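Alpha-14 giardin (Giardia lamblia, PDB 3CHJ) binds calcium and, in a calcium-dependent way, phospholipids, and may serve as a calcium-regulated structural element linking the membrane to the underlying axoneme. Local coordinates at residues 109-120 with 148-157. Sequence-based numbering, arbitrary orientation.
Sequences LTIETHEVREIR and LINAVATGDR
Arg120 grips the C-terminal end of helix 144-154 in this annexin, an all-helical fold, where helix 113-127 crosses that end at -77° between the short segments' axes. Its side chain leaves the helix with CG anti to the carbonyl carbon (chi1 -69°) and runs extended to NE, which carries the guanidinium edge-on to the carbonyls at the end of helix 144-154 and just beyond it. Arg120 NE donates to Ala153 O at 2.7 Å, the oxygen lying 8° out of the guanidinium plane and the donor tilted from the carbonyl plane. Arg120 NH2 donates to Gly155 O, also at 2.7 Å, here in the carbonyl plane and on a lone pair. Weak bonds from NH2 to Ala153 O and Val152 O add to the grip, and a water joins NH1 to Gly155 O, so the flat group is fixed in rotation by partners along its edge. The positive guanidinium probably interacts favourably with the partial negative charge at the C-terminal end of helix 144-154.

Val116, one turn earlier, lays CG1 against Val152 O at 3.7 Å. At the other end, Leu109 sets its branched end against three side chains: CD1 meets Leu148 CD2 at 3.8 Å, CG rests on Ile149 CG2, and CD2 touches Val152 CG2 at 3.9 Å, crossing the last two at about a right angle. Ala232 of helix 227-241 also touches Leu109.

Where the chain leaves the helix at Gly155, Thr113 fits against Arg157, whose guanidinium is bonded to Tyr196 O and Phe193 O. A weakly bonded water also links Arg157 NH2 to Leu109 O. Thr113 CG2 abuts Asp156 OD1 at 3.5 Å, and Thr113 OG1 lies alongside the aliphatic stem of Arg157, 3.4 Å from Arg157 CD.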
loop_
_atom_site.group_PDB
_atom_site.type_symbol
_atom_site.label_atom_id
_atom_site.label_comp_id
_atom_site.label_asym_id
_atom_site.label_seq_id
_atom_site.Cartn_x
_atom_site.Cartn_y
_atom_site.Cartn_z
ATOM N N LEU A 109 -0.281 -6.503 -2.997
ATOM C CA LEU A 109 -1.173 -6.204 -4.129
ATOM C C LEU A 109 -1.032 -4.779 -4.650
ATOM O O LEU A 109 -1.729 -4.399 -5.592
ATOM C CB LEU A 109 -2.632 -6.518 -3.815
ATOM C CG LEU A 109 -2.895 -7.980 -3.455
ATOM C CD1 LEU A 109 -4.398 -8.174 -3.226
ATOM C CD2 LEU A 109 -2.365 -8.888 -4.565
ATOM N N THR A 110 -0.141 -4.002 -4.044
ATOM C CA THR A 110 -0.044 -2.579 -4.440
ATOM C C THR A 110 1.372 -2.168 -4.792
ATOM O O THR A 110 1.710 -0.976 -4.757
ATOM C CB THR A 110 -0.591 -1.625 -3.387
ATOM O OG1 THR A 110 0.254 -1.677 -2.227
ATOM C CG2 THR A 110 -2.040 -1.945 -3.024
ATOM N N ILE A 111 2.191 -3.149 -5.134
ATOM C CA ILE A 111 3.540 -2.891 -5.630
ATOM C C ILE A 111 3.779 -3.485 -7.018
ATOM O O ILE A 111 3.183 -4.496 -7.409
ATOM C CB ILE A 111 4.615 -3.349 -4.631
ATOM C CG1 ILE A 111 4.498 -4.863 -4.358
ATOM C CG2 ILE A 111 4.486 -2.506 -3.374
ATOM C CD1 ILE A 111 5.513 -5.418 -3.381
ATOM N N GLU A 112 4.670 -2.843 -7.763
ATOM C CA GLU A 112 4.934 -3.267 -9.134
ATOM C C GLU A 112 5.650 -4.623 -9.178
ATOM O O GLU A 112 6.296 -5.025 -8.197
ATOM C CB GLU A 112 5.760 -2.192 -9.858
ATOM C CG GLU A 112 5.151 -0.776 -9.811
ATOM C CD GLU A 112 3.835 -0.654 -10.570
ATOM O OE1 GLU A 112 3.591 -1.448 -11.496
ATOM O OE2 GLU A 112 3.040 0.250 -10.238
ATOM N N THR A 113 5.535 -5.339 -10.303
ATOM C CA THR A 113 6.155 -6.665 -10.413
ATOM C C THR A 113 7.665 -6.590 -10.194
ATOM O O THR A 113 8.238 -7.457 -9.520
ATOM C CB THR A 113 5.883 -7.374 -11.770
ATOM O OG1 THR A 113 4.713 -6.832 -12.390
ATOM C CG2 THR A 113 5.701 -8.877 -11.547
ATOM N N HIS A 114 8.308 -5.555 -10.744
ATOM C CA HIS A 114 9.750 -5.357 -10.521
ATOM C C HIS A 114 10.093 -5.196 -9.036
ATOM O O HIS A 114 11.143 -5.658 -8.582
ATOM C CB HIS A 114 10.327 -4.209 -11.384
ATOM C CG HIS A 114 9.938 -2.828 -10.930
ATOM N ND1 HIS A 114 10.618 -2.151 -9.940
ATOM C CD2 HIS A 114 8.968 -1.985 -11.363
ATOM C CE1 HIS A 114 10.067 -0.962 -9.762
ATOM N NE2 HIS A 114 9.067 -0.834 -10.618
ATOM N N GLU A 115 9.188 -4.562 -8.287
ATOM C CA GLU A 115 9.377 -4.330 -6.856
ATOM C C GLU A 115 9.190 -5.636 -6.083
ATOM O O GLU A 115 9.858 -5.859 -5.093
ATOM C CB GLU A 115 8.403 -3.279 -6.330
ATOM C CG GLU A 115 8.753 -2.754 -4.913
ATOM C CD GLU A 115 9.960 -1.809 -4.875
ATOM O OE1 GLU A 115 10.181 -1.066 -5.851
ATOM O OE2 GLU A 115 10.686 -1.799 -3.852
ATOM N N VAL A 116 8.279 -6.494 -6.532
ATOM C CA VAL A 116 8.143 -7.816 -5.893
ATOM C C VAL A 116 9.441 -8.597 -6.066
ATOM O O VAL A 116 9.939 -9.228 -5.130
ATOM C CB VAL A 116 6.963 -8.648 -6.467
ATOM C CG1 VAL A 116 6.874 -9.988 -5.760
ATOM C CG2 VAL A 116 5.651 -7.888 -6.290
ATOM N N ARG A 117 10.000 -8.536 -7.267
ATOM C CA ARG A 117 11.255 -9.238 -7.566
ATOM C C ARG A 117 12.368 -8.752 -6.628
ATOM O O ARG A 117 13.102 -9.548 -6.032
ATOM C CB ARG A 117 11.634 -8.996 -9.021
ATOM C CG ARG A 117 12.201 -10.211 -9.758
ATOM C CD ARG A 117 12.374 -9.923 -11.249
ATOM N NE ARG A 117 11.300 -9.076 -11.761
ATOM C CZ ARG A 117 11.355 -8.355 -12.877
ATOM N NH1 ARG A 117 12.448 -8.357 -13.636
ATOM N NH2 ARG A 117 10.311 -7.617 -13.230
ATOM N N GLU A 118 12.451 -7.438 -6.460
ATOM C CA GLU A 118 13.469 -6.837 -5.621
ATOM C C GLU A 118 13.295 -7.275 -4.168
ATOM O O GLU A 118 14.262 -7.626 -3.485
ATOM C CB GLU A 118 13.400 -5.312 -5.733
ATOM C CG GLU A 118 14.403 -4.574 -4.855
ATOM C CD GLU A 118 14.313 -3.040 -4.959
ATOM O OE1 GLU A 118 13.256 -2.492 -5.364
ATOM O OE2 GLU A 118 15.315 -2.380 -4.605
ATOM N N ILE A 119 12.060 -7.270 -3.680
ATOM C CA ILE A 119 11.883 -7.616 -2.278
ATOM C C ILE A 119 11.998 -9.108 -1.966
ATOM O O ILE A 119 12.298 -9.450 -0.846
ATOM C CB ILE A 119 10.624 -6.963 -1.615
ATOM C CG1 ILE A 119 9.329 -7.523 -2.191
ATOM C CG2 ILE A 119 10.708 -5.416 -1.708
ATOM C CD1 ILE A 119 8.089 -7.143 -1.373
ATOM N N ARG A 120 11.797 -9.990 -2.953
ATOM C CA ARG A 120 12.050 -11.416 -2.721
ATOM C C ARG A 120 13.494 -11.600 -2.291
ATOM O O ARG A 120 13.780 -12.303 -1.339
ATOM C CB ARG A 120 11.822 -12.255 -3.981
ATOM C CG ARG A 120 10.382 -12.334 -4.401
ATOM C CD ARG A 120 10.319 -13.117 -5.708
ATOM N NE ARG A 120 8.960 -13.100 -6.208
ATOM C CZ ARG A 120 8.621 -12.939 -7.482
ATOM N NH1 ARG A 120 9.552 -12.778 -8.433
ATOM N NH2 ARG A 120 7.334 -12.943 -7.792
ATOM N N LEU A 148 -4.440 -15.436 -4.273
ATOM C CA LEU A 148 -4.055 -14.260 -5.038
ATOM C C LEU A 148 -2.691 -13.742 -4.573
ATOM O O LEU A 148 -1.799 -13.536 -5.409
ATOM C CB LEU A 148 -5.133 -13.166 -4.957
ATOM C CG LEU A 148 -4.787 -11.867 -5.678
ATOM C CD1 LEU A 148 -4.607 -12.111 -7.182
ATOM C CD2 LEU A 148 -5.862 -10.862 -5.419
ATOM N N ILE A 149 -2.517 -13.495 -3.267
ATOM C CA ILE A 149 -1.218 -12.969 -2.814
ATOM C C ILE A 149 -0.079 -13.994 -2.980
ATOM O O ILE A 149 1.046 -13.593 -3.235
ATOM C CB ILE A 149 -1.229 -12.352 -1.404
ATOM C CG1 ILE A 149 -1.455 -13.433 -0.327
ATOM C CG2 ILE A 149 -2.249 -11.221 -1.347
ATOM C CD1 ILE A 149 -1.299 -12.887 1.122
ATOM N N ASN A 150 -0.370 -15.294 -2.843
ATOM C CA ASN A 150 0.662 -16.304 -3.109
ATOM C C ASN A 150 1.097 -16.262 -4.573
ATOM O O ASN A 150 2.309 -16.373 -4.883
ATOM C CB ASN A 150 0.156 -17.713 -2.778
ATOM C CG ASN A 150 0.046 -17.963 -1.291
ATOM O OD1 ASN A 150 0.770 -17.360 -0.476
ATOM N ND2 ASN A 150 -0.854 -18.852 -0.923
ATOM N N ALA A 151 0.135 -16.115 -5.483
ATOM C CA ALA A 151 0.472 -16.054 -6.904
ATOM C C ALA A 151 1.324 -14.820 -7.206
ATOM O O ALA A 151 2.268 -14.848 -8.016
ATOM C CB ALA A 151 -0.780 -16.057 -7.744
ATOM N N VAL A 152 0.959 -13.699 -6.608
ATOM C CA VAL A 152 1.720 -12.480 -6.796
ATOM C C VAL A 152 3.117 -12.588 -6.169
ATOM O O VAL A 152 4.114 -12.180 -6.782
ATOM C CB VAL A 152 0.943 -11.271 -6.221
ATOM C CG1 VAL A 152 1.817 -10.028 -6.131
ATOM C CG2 VAL A 152 -0.295 -11.027 -7.072
ATOM N N ALA A 153 3.187 -13.145 -4.961
ATOM C CA ALA A 153 4.465 -13.252 -4.256
ATOM C C ALA A 153 5.507 -14.055 -5.025
ATOM O O ALA A 153 6.683 -13.747 -4.919
ATOM C CB ALA A 153 4.277 -13.824 -2.840
ATOM N N THR A 154 5.082 -15.060 -5.796
ATOM C CA THR A 154 6.023 -15.961 -6.482
ATOM C C THR A 154 6.027 -15.857 -8.005
ATOM O O THR A 154 6.862 -16.494 -8.662
ATOM C CB THR A 154 5.746 -17.424 -6.095
ATOM O OG1 THR A 154 4.410 -17.775 -6.487
ATOM C CG2 THR A 154 5.902 -17.609 -4.590
ATOM N N GLY A 155 5.115 -15.077 -8.577
ATOM C CA GLY A 155 4.941 -15.062 -10.036
ATOM C C GLY A 155 5.447 -13.822 -10.746
ATOM O O GLY A 155 6.236 -13.051 -10.212
ATOM N N ASP A 156 4.975 -13.633 -11.970
ATOM C CA ASP A 156 5.376 -12.522 -12.807
ATOM C C ASP A 156 4.127 -12.043 -13.522
ATOM O O ASP A 156 3.138 -12.772 -13.605
ATOM C CB ASP A 156 6.405 -13.011 -13.844
ATOM C CG ASP A 156 7.160 -11.873 -14.547
ATOM O OD1 ASP A 156 6.911 -10.660 -14.295
ATOM O OD2 ASP A 156 8.034 -12.215 -15.388
ATOM N N ARG A 157 4.185 -10.817 -14.021
ATOM C CA ARG A 157 3.128 -10.270 -14.848
ATOM C C ARG A 157 3.681 -10.100 -16.255
ATOM O O ARG A 157 4.606 -9.321 -16.478
ATOM C CB ARG A 157 2.650 -8.939 -14.278
ATOM C CG ARG A 157 1.876 -9.099 -12.976
ATOM C CD ARG A 157 1.420 -7.758 -12.447
ATOM N NE ARG A 157 0.809 -7.931 -11.126
ATOM C CZ ARG A 157 -0.452 -8.300 -10.910
ATOM N NH1 ARG A 157 -1.305 -8.483 -11.913
ATOM N NH2 ARG A 157 -0.892 -8.448 -9.652
HETATM O O HOH W 1 -0.671 -6.670 -7.635
HETATM O O HOH W 2 8.727 -12.105 -11.309
#